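Local coordinates for protein putative sesquiterpene cyclase (Kitasatospora setae, PDB 4MC3) that catalyses the magnesium-dependent 1,11-cyclization of (2E,6E)-farnesyl diphosphate, with addition of water, to the sesquiterpene alcohol (2Z,6E)-hedycaryol, at residues A[138-149]-A[177-187]. Sequence-based numbering, arbitrary orientation.
Sequences WCDAFIGHFEAF and YSVGMPWLWDL. With 28U ((3R,6E)-3,7,11-trimethyldodeca-1,6,10-trien-3-ol), chain B.
Trp183 is wedged between two phenylalanines of the facing helix. Phe146 comes over one face of the indole edge-on, CD1 lying 3.6 Å from Trp183 CD2 with the planes at 75°. The indole in turn presents its own edge to the face of Phe149, where Trp183 NE1 stands 3.5 Å from Phe149 CG. A chi1 of 65° sets Trp183 CG between its backbone N and carbonyl carbon, and from there the indole reaches both rings. With an alanine in place of Trp183, Phe146 would lose the indole face it packs on, and the Phe149 ring would probably be freer to shift. Phe149 is important for stabilizing the cation at C-11, and its CE1 lies 4.0 Å from C13 of the bound nerolidol. The carbonyl oxygens of Tyr177 and Ser178 line the edge of the same ring.

Such a wall illustrates the class I terpene cyclase alpha fold, in which an all-helical bundle encloses an aromatic-lined pocket. Here the helix breaks between 168-178 and 181-188, Gly180, with positive phi, occupying the N-cap position of the second piece; segment 181-187 runs roughly antiparallel to 138-149.

Away from the pocket, Asp186 fits as a knob among Trp138, Ala141, Phe142 and His145. His145 ND1 donates a nearly straight bond (167°) to the syn lone pair of Asp186 OD2 at 2.6 Å, imidazole and carboxylate almost coplanar, while Pro182 CB packs over one imidazole face. The other ring nitrogen, NE2, shares a water with Tyr177 OH, and Ala148 CB sits over the tyrosine face. Trp138 NE1 donates to Asp186 O at 2.8 Å, approaching from above the carbonyl plane. Behind the first shell, Trp74 of helix 65-84 meets both Phe142 and Phe146 edge-to-face.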
loop_
_atom_site.group_PDB
_atom_site.type_symbol
_atom_site.label_atom_id
_atom_site.label_comp_id
_atom_site.label_asym_id
_atom_site.label_seq_id
_atom_site.Cartn_x
_atom_site.Cartn_y
_atom_site.Cartn_z
ATOM N N TRP A 138 0.113 -1.131 -17.373
ATOM C CA TRP A 138 0.503 -1.461 -15.973
ATOM C C TRP A 138 1.515 -0.468 -15.422
ATOM O O TRP A 138 1.400 0.029 -14.338
ATOM C CB TRP A 138 1.037 -2.880 -15.875
ATOM C CG TRP A 138 1.422 -3.230 -14.466
ATOM C CD1 TRP A 138 0.579 -3.732 -13.519
ATOM C CD2 TRP A 138 2.685 -3.073 -13.859
ATOM N NE1 TRP A 138 1.245 -3.846 -12.326
ATOM C CE2 TRP A 138 2.539 -3.456 -12.503
ATOM C CE3 TRP A 138 3.929 -2.579 -14.279
ATOM C CZ2 TRP A 138 3.571 -3.375 -11.599
ATOM C CZ3 TRP A 138 4.968 -2.468 -13.364
ATOM C CH2 TRP A 138 4.769 -2.874 -11.995
ATOM N N CYS A 139 2.531 -0.145 -16.213
ATOM C CA CYS A 139 3.580 0.777 -15.797
ATOM C C CYS A 139 2.971 2.118 -15.436
ATOM O O CYS A 139 3.312 2.723 -14.427
ATOM C CB CYS A 139 4.690 0.931 -16.844
ATOM S SG CYS A 139 5.677 -0.542 -17.157
ATOM N N ASP A 140 2.060 2.590 -16.277
ATOM C CA ASP A 140 1.431 3.884 -16.035
ATOM C C ASP A 140 0.594 3.842 -14.719
ATOM O O ASP A 140 0.546 4.822 -13.962
ATOM C CB ASP A 140 0.520 4.255 -17.192
ATOM C CG ASP A 140 1.272 4.707 -18.411
ATOM O OD1 ASP A 140 2.481 4.993 -18.344
ATOM O OD2 ASP A 140 0.607 4.835 -19.457
ATOM N N ALA A 141 -0.089 2.717 -14.458
ATOM C CA ALA A 141 -0.916 2.563 -13.245
ATOM C C ALA A 141 -0.016 2.576 -12.024
ATOM O O ALA A 141 -0.268 3.298 -11.061
ATOM C CB ALA A 141 -1.706 1.290 -13.301
ATOM N N PHE A 142 1.082 1.825 -12.085
ATOM C CA PHE A 142 2.035 1.751 -10.964
ATOM C C PHE A 142 2.642 3.136 -10.700
ATOM O O PHE A 142 2.651 3.576 -9.536
ATOM C CB PHE A 142 3.175 0.736 -11.243
ATOM C CG PHE A 142 4.171 0.682 -10.143
ATOM C CD1 PHE A 142 3.995 -0.197 -9.078
ATOM C CD2 PHE A 142 5.264 1.529 -10.109
ATOM C CE1 PHE A 142 4.872 -0.238 -8.037
ATOM C CE2 PHE A 142 6.154 1.537 -9.014
ATOM C CZ PHE A 142 5.986 0.605 -7.995
ATOM N N ILE A 143 3.125 3.829 -11.731
ATOM C CA ILE A 143 3.684 5.139 -11.525
ATOM C C ILE A 143 2.683 6.089 -10.916
ATOM O O ILE A 143 2.991 6.853 -10.016
ATOM C CB ILE A 143 4.245 5.709 -12.884
ATOM C CG1 ILE A 143 5.464 4.915 -13.264
ATOM C CG2 ILE A 143 4.568 7.202 -12.781
ATOM C CD1 ILE A 143 6.016 5.332 -14.628
ATOM N N GLY A 144 1.469 6.067 -11.395
ATOM C CA GLY A 144 0.499 6.982 -10.824
ATOM C C GLY A 144 0.238 6.708 -9.353
ATOM O O GLY A 144 0.189 7.623 -8.532
ATOM N N HIS A 145 0.120 5.432 -9.016
ATOM C CA HIS A 145 -0.086 5.066 -7.606
ATOM C C HIS A 145 1.138 5.384 -6.727
ATOM O O HIS A 145 0.974 5.790 -5.560
ATOM C CB HIS A 145 -0.439 3.607 -7.551
ATOM C CG HIS A 145 -1.797 3.270 -8.073
ATOM N ND1 HIS A 145 -2.088 2.017 -8.574
ATOM C CD2 HIS A 145 -2.967 3.959 -8.072
ATOM C CE1 HIS A 145 -3.353 1.972 -8.931
ATOM N NE2 HIS A 145 -3.906 3.141 -8.643
ATOM N N PHE A 146 2.352 5.116 -7.226
ATOM C CA PHE A 146 3.575 5.386 -6.495
ATOM C C PHE A 146 3.797 6.883 -6.306
ATOM O O PHE A 146 4.199 7.352 -5.226
ATOM C CB PHE A 146 4.736 4.638 -7.101
ATOM C CG PHE A 146 5.937 4.583 -6.174
ATOM C CD1 PHE A 146 5.928 3.653 -5.149
ATOM C CD2 PHE A 146 7.046 5.453 -6.275
ATOM C CE1 PHE A 146 6.985 3.599 -4.260
ATOM C CE2 PHE A 146 8.074 5.382 -5.352
ATOM C CZ PHE A 146 8.049 4.441 -4.383
ATOM N N GLU A 147 3.566 7.643 -7.376
ATOM C CA GLU A 147 3.666 9.096 -7.299
ATOM C C GLU A 147 2.642 9.664 -6.344
ATOM O O GLU A 147 2.983 10.580 -5.597
ATOM C CB GLU A 147 3.544 9.792 -8.674
ATOM C CG GLU A 147 4.768 9.560 -9.541
ATOM C CD GLU A 147 4.774 10.311 -10.843
ATOM O OE1 GLU A 147 3.736 10.520 -11.436
ATOM O OE2 GLU A 147 5.862 10.674 -11.251
ATOM N N ALA A 148 1.423 9.135 -6.350
ATOM C CA ALA A 148 0.368 9.582 -5.408
ATOM C C ALA A 148 0.880 9.338 -3.952
ATOM O O ALA A 148 0.733 10.171 -3.088
ATOM C CB ALA A 148 -0.952 8.900 -5.636
ATOM N N PHE A 149 1.432 8.158 -3.693
ATOM C CA PHE A 149 2.036 7.798 -2.382
ATOM C C PHE A 149 3.097 8.834 -2.022
ATOM O O PHE A 149 3.073 9.385 -0.934
ATOM C CB PHE A 149 2.598 6.368 -2.472
ATOM C CG PHE A 149 3.517 6.007 -1.386
ATOM C CD1 PHE A 149 3.051 5.590 -0.132
ATOM C CD2 PHE A 149 4.883 5.991 -1.631
ATOM C CE1 PHE A 149 3.953 5.267 0.870
ATOM C CE2 PHE A 149 5.752 5.680 -0.666
ATOM C CZ PHE A 149 5.327 5.341 0.586
ATOM N N TYR A 177 -3.882 6.352 -0.594
ATOM C CA TYR A 177 -2.539 6.301 -1.282
ATOM C C TYR A 177 -1.358 6.262 -0.303
ATOM O O TYR A 177 -0.359 5.579 -0.579
ATOM C CB TYR A 177 -2.424 7.443 -2.260
ATOM C CG TYR A 177 -3.461 7.334 -3.337
ATOM C CD1 TYR A 177 -3.425 6.326 -4.298
ATOM C CD2 TYR A 177 -4.529 8.231 -3.388
ATOM C CE1 TYR A 177 -4.416 6.225 -5.264
ATOM C CE2 TYR A 177 -5.512 8.118 -4.342
ATOM C CZ TYR A 177 -5.458 7.105 -5.265
ATOM O OH TYR A 177 -6.421 6.991 -6.250
ATOM N N SER A 178 -1.376 6.991 0.818
ATOM C CA SER A 178 -0.251 7.010 1.766
ATOM C C SER A 178 -0.009 5.664 2.437
ATOM O O SER A 178 1.123 5.370 2.822
ATOM C CB SER A 178 -0.363 8.126 2.798
ATOM O OG SER A 178 -1.361 7.817 3.788
ATOM N N VAL A 179 -1.043 4.823 2.580
ATOM C CA VAL A 179 -0.866 3.476 3.119
ATOM C C VAL A 179 -0.098 2.587 2.139
ATOM O O VAL A 179 0.326 1.511 2.511
ATOM C CB VAL A 179 -2.260 2.899 3.530
ATOM C CG1 VAL A 179 -3.117 2.535 2.336
ATOM C CG2 VAL A 179 -2.111 1.734 4.480
ATOM N N GLY A 180 -0.018 2.996 0.886
ATOM C CA GLY A 180 0.794 2.280 -0.111
ATOM C C GLY A 180 0.162 1.121 -0.815
ATOM O O GLY A 180 0.670 0.638 -1.845
ATOM N N MET A 181 -0.972 0.680 -0.283
ATOM C CA MET A 181 -1.707 -0.451 -0.837
ATOM C C MET A 181 -1.802 -0.434 -2.361
ATOM O O MET A 181 -1.437 -1.409 -3.017
ATOM C CB MET A 181 -3.110 -0.522 -0.229
ATOM C CG MET A 181 -3.204 -1.388 1.017
ATOM S SD MET A 181 -2.104 -2.815 0.957
ATOM C CE MET A 181 -0.974 -2.427 2.292
ATOM N N PRO A 182 -2.298 0.663 -2.927
ATOM C CA PRO A 182 -2.545 0.705 -4.385
ATOM C C PRO A 182 -1.319 0.252 -5.221
ATOM O O PRO A 182 -1.471 -0.601 -6.113
ATOM C CB PRO A 182 -2.953 2.135 -4.628
ATOM C CG PRO A 182 -3.702 2.469 -3.374
ATOM C CD PRO A 182 -2.800 1.906 -2.300
ATOM N N TRP A 183 -0.140 0.791 -4.962
ATOM C CA TRP A 183 1.036 0.348 -5.715
ATOM C C TRP A 183 1.533 -1.016 -5.314
ATOM O O TRP A 183 2.035 -1.803 -6.134
ATOM C CB TRP A 183 2.170 1.381 -5.721
ATOM C CG TRP A 183 2.805 1.705 -4.447
ATOM C CD1 TRP A 183 2.533 2.771 -3.677
ATOM C CD2 TRP A 183 3.847 0.990 -3.804
ATOM N NE1 TRP A 183 3.336 2.766 -2.565
ATOM C CE2 TRP A 183 4.144 1.657 -2.611
ATOM C CE3 TRP A 183 4.554 -0.207 -4.110
ATOM C CZ2 TRP A 183 5.146 1.214 -1.736
ATOM C CZ3 TRP A 183 5.553 -0.625 -3.209
ATOM C CH2 TRP A 183 5.814 0.065 -2.053
ATOM N N LEU A 184 1.352 -1.377 -4.026
ATOM C CA LEU A 184 1.683 -2.722 -3.601
ATOM C C LEU A 184 0.920 -3.760 -4.354
ATOM O O LEU A 184 1.421 -4.788 -4.838
ATOM C CB LEU A 184 1.521 -2.894 -2.063
ATOM C CG LEU A 184 2.531 -2.098 -1.274
ATOM C CD1 LEU A 184 2.085 -1.950 0.185
ATOM C CD2 LEU A 184 3.887 -2.813 -1.249
ATOM N N TRP A 185 -0.390 -3.570 -4.449
ATOM C CA TRP A 185 -1.294 -4.483 -5.167
ATOM C C TRP A 185 -0.994 -4.472 -6.668
ATOM O O TRP A 185 -1.063 -5.539 -7.283
ATOM C CB TRP A 185 -2.747 -4.206 -4.932
ATOM C CG TRP A 185 -3.166 -4.587 -3.485
ATOM C CD1 TRP A 185 -2.682 -5.596 -2.727
ATOM C CD2 TRP A 185 -4.135 -3.894 -2.660
ATOM N NE1 TRP A 185 -3.317 -5.614 -1.493
ATOM C CE2 TRP A 185 -4.181 -4.547 -1.420
ATOM C CE3 TRP A 185 -4.923 -2.771 -2.858
ATOM C CZ2 TRP A 185 -5.040 -4.120 -0.365
ATOM C CZ3 TRP A 185 -5.808 -2.361 -1.831
ATOM C CH2 TRP A 185 -5.831 -3.032 -0.612
ATOM N N ASP A 186 -0.616 -3.324 -7.249
ATOM C CA ASP A 186 -0.146 -3.360 -8.621
ATOM C C ASP A 186 0.948 -4.424 -8.822
ATOM O O ASP A 186 1.004 -5.122 -9.845
ATOM C CB ASP A 186 0.397 -1.996 -9.071
ATOM C CG ASP A 186 -0.671 -0.914 -9.194
ATOM O OD1 ASP A 186 -1.846 -1.204 -9.435
ATOM O OD2 ASP A 186 -0.256 0.271 -9.019
ATOM N N LEU A 187 1.896 -4.532 -7.887
ATOM C CA LEU A 187 2.956 -5.503 -7.987
ATOM C C LEU A 187 2.476 -6.942 -7.919
ATOM O O LEU A 187 3.175 -7.850 -8.436
ATOM C CB LEU A 187 4.059 -5.223 -6.950
ATOM C CG LEU A 187 4.919 -3.952 -7.116
ATOM C CD1 LEU A 187 5.692 -3.554 -5.898
ATOM C CD2 LEU A 187 5.880 -4.126 -8.329
HETATM C C4 28U B . -0.121 -1.653 6.100
HETATM C C5 28U B . 2.371 -2.045 5.881
HETATM C C6 28U B . 2.775 -2.503 4.493
HETATM C C7 28U B . 4.068 -2.115 3.837
HETATM C C8 28U B . 4.892 -1.066 4.110
HETATM C C10 28U B . 4.766 -0.132 5.286
HETATM C C13 28U B . 4.575 2.761 3.893
HETATM C C15 28U B . 3.718 3.319 5.013
HETATM O O16 28U B . 1.385 -0.238 7.255
HETATM C C3 28U B . 1.251 -0.940 5.994
HETATM C C2 28U B . 1.183 0.061 4.830
HETATM C C1 28U B . 2.246 0.863 4.558
HETATM C C9 28U B . 5.621 -0.360 2.979
HETATM C C11 28U B . 4.716 0.693 2.258
HETATM C C12 28U B . 4.058 1.859 3.015
HETATM C C14 28U B . 6.053 2.958 4.180
HETATM O O HOH W 1 -0.507 4.451 -3.402
HETATM O O HOH W 2 -6.383 4.701 -8.110
#